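Local coordinates for protein glutaredoxin (Populus tremula x Populus tremuloides, PDB 2E7P) that binds a glutathione-ligated [2Fe-2S] cluster and probably also reduces disulfides with glutathione as electron donor, at residues Lys37-Gln42 with Asp88-Lys93. Residues are numbered along the deposited sequence; the frame is centred on the assembly and turned at random.
With GSH (glutathione), chain H.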
ATOM      1  N   LYS C  37       5.763   9.580  -2.918  1.00 18.24           N
ATOM      2  CA  LYS C  37       5.466  10.355  -4.117  1.00 18.52           C
ATOM      3  C   LYS C  37       4.912  11.732  -3.754  1.00 18.70           C
ATOM      4  O   LYS C  37       5.276  12.731  -4.383  1.00 19.00           O
ATOM      5  CB  LYS C  37       4.452   9.569  -4.979  1.00 18.03           C
ATOM      6  CG  LYS C  37       5.086   8.367  -5.696  1.00 16.96           C
ATOM      7  CD  LYS C  37       4.012   7.425  -6.137  1.00 19.39           C
ATOM      8  CE  LYS C  37       4.598   6.067  -6.587  1.00 22.73           C
ATOM      9  NZ  LYS C  37       3.552   5.268  -7.253  1.00 24.93           N
ATOM     10  N   GLN C  38       3.993  11.757  -2.787  1.00 18.79           N
ATOM     11  CA  GLN C  38       3.425  13.003  -2.258  1.00 19.85           C
ATOM     12  C   GLN C  38       4.522  13.950  -1.741  1.00 20.13           C
ATOM     13  O   GLN C  38       4.556  15.116  -2.084  1.00 19.24           O
ATOM     14  CB  GLN C  38       2.436  12.701  -1.119  1.00 20.59           C
ATOM     15  CG  GLN C  38       1.697  13.980  -0.601  1.00 20.47           C
ATOM     16  CD  GLN C  38       0.675  13.657   0.460  1.00 23.14           C
ATOM     17  OE1 GLN C  38       0.899  12.794   1.303  1.00 27.71           O
ATOM     18  NE2 GLN C  38      -0.457  14.369   0.439  1.00 25.98           N
ATOM     19  N   LEU C  39       5.412  13.422  -0.911  1.00 20.07           N
ATOM     20  CA  LEU C  39       6.532  14.198  -0.365  1.00 21.02           C
ATOM     21  C   LEU C  39       7.493  14.681  -1.430  1.00 20.39           C
ATOM     22  O   LEU C  39       7.951  15.804  -1.369  1.00 21.92           O
ATOM     23  CB  LEU C  39       7.281  13.363   0.699  1.00 21.19           C
ATOM     24  CG  LEU C  39       6.406  13.231   1.953  1.00 22.42           C
ATOM     25  CD1 LEU C  39       6.903  12.135   2.917  1.00 23.94           C
ATOM     26  CD2 LEU C  39       6.251  14.664   2.632  1.00 21.16           C
ATOM     27  N   LEU C  40       7.794  13.856  -2.423  1.00 20.18           N
ATOM     28  CA  LEU C  40       8.618  14.345  -3.562  1.00 20.96           C
ATOM     29  C   LEU C  40       7.926  15.436  -4.384  1.00 20.44           C
ATOM     30  O   LEU C  40       8.515  16.474  -4.684  1.00 20.97           O
ATOM     31  CB  LEU C  40       9.110  13.192  -4.458  1.00 20.29           C
ATOM     32  CG  LEU C  40      10.047  12.231  -3.718  1.00 22.28           C
ATOM     33  CD1 LEU C  40      10.220  10.931  -4.543  1.00 19.54           C
ATOM     34  CD2 LEU C  40      11.413  12.906  -3.437  1.00 20.79           C
ATOM     35  N   THR C  41       6.668  15.210  -4.736  1.00 20.69           N
ATOM     36  CA  THR C  41       5.902  16.222  -5.470  1.00 21.25           C
ATOM     37  C   THR C  41       5.805  17.518  -4.649  1.00 22.17           C
ATOM     38  O   THR C  41       5.894  18.606  -5.208  1.00 22.91           O
ATOM     39  CB  THR C  41       4.484  15.699  -5.789  1.00 20.61           C
ATOM     40  OG1 THR C  41       4.573  14.503  -6.570  1.00 24.78           O
ATOM     41  CG2 THR C  41       3.594  16.738  -6.510  1.00 21.20           C
ATOM     42  N   GLN C  42       5.625  17.406  -3.333  1.00 23.19           N
ATOM     43  CA  GLN C  42       5.514  18.593  -2.471  1.00 25.27           C
ATOM     44  C   GLN C  42       6.798  19.427  -2.514  1.00 25.18           C
ATOM     45  O   GLN C  42       6.747  20.644  -2.585  1.00 25.83           O
ATOM     46  CB  GLN C  42       5.187  18.205  -1.028  1.00 24.72           C
ATOM     47  CG  GLN C  42       5.170  19.414  -0.040  1.00 27.59           C
ATOM     48  CD  GLN C  42       4.891  18.995   1.387  1.00 27.98           C
ATOM     49  OE1 GLN C  42       5.327  17.925   1.823  1.00 35.42           O
ATOM     50  NE2 GLN C  42       4.159  19.805   2.113  1.00 29.19           N
ATOM     51  N   ASP C  88       9.362   5.840   5.881  1.00 19.87           N
ATOM     52  CA  ASP C  88       9.739   6.438   7.151  1.00 21.70           C
ATOM     53  C   ASP C  88      10.934   7.370   6.962  1.00 22.62           C
ATOM     54  O   ASP C  88      10.907   8.498   7.441  1.00 22.37           O
ATOM     55  CB  ASP C  88      10.052   5.394   8.230  1.00 21.54           C
ATOM     56  CG  ASP C  88       8.824   4.672   8.710  1.00 25.91           C
ATOM     57  OD1 ASP C  88       7.683   5.101   8.425  1.00 29.60           O
ATOM     58  OD2 ASP C  88       8.979   3.629   9.374  1.00 31.88           O
ATOM     59  N   THR C  89      11.974   6.895   6.263  1.00 22.85           N
ATOM     60  CA  THR C  89      13.129   7.745   5.967  1.00 23.76           C
ATOM     61  C   THR C  89      12.742   9.052   5.280  1.00 23.74           C
ATOM     62  O   THR C  89      13.202  10.150   5.704  1.00 24.12           O
ATOM     63  CB  THR C  89      14.201   7.037   5.108  1.00 24.68           C
ATOM     64  OG1 THR C  89      14.488   5.745   5.661  1.00 25.58           O
ATOM     65  CG2 THR C  89      15.476   7.863   5.100  1.00 25.20           C
ATOM     66  N   VAL C  90      11.946   8.959   4.205  1.00 22.67           N
ATOM     67  CA  VAL C  90      11.608  10.162   3.439  1.00 21.70           C
ATOM     68  C   VAL C  90      10.781  11.166   4.273  1.00 21.53           C
ATOM     69  O   VAL C  90      11.002  12.392   4.188  1.00 20.81           O
ATOM     70  CB  VAL C  90      10.901   9.863   2.072  1.00 22.41           C
ATOM     71  CG1 VAL C  90      10.529  11.177   1.366  1.00 20.06           C
ATOM     72  CG2 VAL C  90      11.805   9.058   1.178  1.00 22.09           C
ATOM     73  N   VAL C  91       9.835  10.639   5.051  1.00 21.73           N
ATOM     74  CA  VAL C  91       9.023  11.465   5.966  1.00 22.51           C
ATOM     75  C   VAL C  91       9.973  12.203   6.928  1.00 23.27           C
ATOM     76  O   VAL C  91       9.882  13.412   7.086  1.00 24.50           O
ATOM     77  CB  VAL C  91       7.996  10.602   6.769  1.00 22.04           C
ATOM     78  CG1 VAL C  91       7.349  11.424   7.919  1.00 23.75           C
ATOM     79  CG2 VAL C  91       6.882  10.026   5.858  1.00 18.55           C
ATOM     80  N   GLU C  92      10.894  11.477   7.545  1.00 23.51           N
ATOM     81  CA  GLU C  92      11.905  12.098   8.433  1.00 25.05           C
ATOM     82  C   GLU C  92      12.769  13.205   7.787  1.00 23.33           C
ATOM     83  O   GLU C  92      12.977  14.276   8.382  1.00 22.79           O
ATOM     84  CB  GLU C  92      12.795  11.010   9.006  1.00 25.43           C
ATOM     85  CG  GLU C  92      13.474  11.348  10.316  1.00 31.51           C
ATOM     86  CD  GLU C  92      14.204  10.116  10.873  1.00 41.08           C
ATOM     87  OE1 GLU C  92      13.753   9.522  11.919  1.00 42.16           O
ATOM     88  OE2 GLU C  92      15.213   9.727  10.227  1.00 42.96           O
ATOM     89  N   LYS C  93      13.273  12.956   6.583  1.00 22.53           N
ATOM     90  CA  LYS C  93      14.001  13.987   5.810  1.00 22.59           C
ATOM     91  C   LYS C  93      13.173  15.256   5.546  1.00 22.52           C
ATOM     92  O   LYS C  93      13.656  16.403   5.686  1.00 21.31           O
ATOM     93  CB  LYS C  93      14.500  13.411   4.476  1.00 23.67           C
ATOM     94  CG  LYS C  93      15.437  12.175   4.664  1.00 24.20           C
ATOM     95  CD  LYS C  93      16.760  12.576   5.293  1.00 25.08           C
ATOM     96  CE  LYS C  93      17.845  11.471   5.145  1.00 27.72           C
ATOM     97  NZ  LYS C  93      18.732  11.459   6.357  1.00 28.22           N
TER
HETATM   98  N1  GSH H1000       9.382   0.773   7.139  1.00 23.94           N
HETATM   99  CA1 GSH H1000       9.162   0.583   5.703  1.00 25.14           C
HETATM  100  C1  GSH H1000       9.168   1.936   5.051  1.00 24.57           C
HETATM  101  O11 GSH H1000       9.266   2.080   3.798  1.00 21.59           O
HETATM  102  O12 GSH H1000       9.096   2.914   5.829  1.00 26.44           O
HETATM  103  CB1 GSH H1000       7.862  -0.207   5.481  1.00 24.39           C
HETATM  104  CG1 GSH H1000       7.622  -0.580   4.000  1.00 22.08           C
HETATM  105  CD1 GSH H1000       6.617  -1.692   3.854  1.00 20.93           C
HETATM  106  OE1 GSH H1000       6.145  -2.266   4.824  1.00 19.52           O
HETATM  107  N2  GSH H1000       6.335  -2.069   2.612  1.00 21.28           N
HETATM  108  CA2 GSH H1000       5.403  -3.169   2.342  1.00 23.48           C
HETATM  109  C2  GSH H1000       6.073  -4.104   1.358  1.00 26.61           C
HETATM  110  O2  GSH H1000       6.974  -3.724   0.583  1.00 27.24           O
HETATM  111  CB2 GSH H1000       4.075  -2.601   1.745  1.00 23.13           C
HETATM  112  SG2 GSH H1000       2.940  -1.371   2.516  1.00 27.67           S
HETATM  113  N3  GSH H1000       5.677  -5.380   1.328  1.00 23.32           N
HETATM  114  CA3 GSH H1000       6.238  -6.318   0.398  1.00 25.36           C
HETATM  115  C3  GSH H1000       5.773  -5.921  -0.999  1.00 30.17           C
HETATM  116  O31 GSH H1000       4.687  -5.320  -1.187  1.00 29.42           O
HETATM  117  O32 GSH H1000       6.504  -6.229  -1.951  1.00 33.73           O
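The carbonyl oxygen K37 O is gripped twice by T41, whose backbone N and hydroxyl OG1 reach it from opposite faces of the carbonyl plane. The OG1 bond to K37 O, 2.9 Å long, comes from 36° out of that plane. Threonine suits this place because its short hydroxyl folds back onto the preceding helical turn while also bonding to Y47 OH.

L39 carries the contact with helix 87-95, with CG beside its own backbone N (chi1 -71°), so that the branched end extends toward V91. There L39 CD1 lies 3.6 Å from V91 CG2, the two side chains crossing at a slant, and it also comes within 3.8 Å of V91 CA. V91 has its CB turned away from L39, yet its beta branch brings CG2 back into touch. V90 does point across, setting CG1 4.0 Å from L39 CB. Between the segments the contact is purely apolar, and no hydrogen bond crosses it. Valine suits both places because its branched methyls stay close to the helix backbone and let it come near the longer leucine.

One turn earlier, D88 N donates an almost straight bond (175°) to O12 of glutathione, 2.9 Å away. With C87 N also binding glutathione, the amino end of the helix receives the alpha-carboxylate of the gamma-glutamyl residue, a charge its dipole would favour.

Within this thioredoxin fold, V90 also packs on V36 and V91 on R35, while L39 touches H94. L40 turns to V22 and V24 of strand 22-26, so helix 31-42 packs on the sheet through L40 and on helix 87-95 through L39.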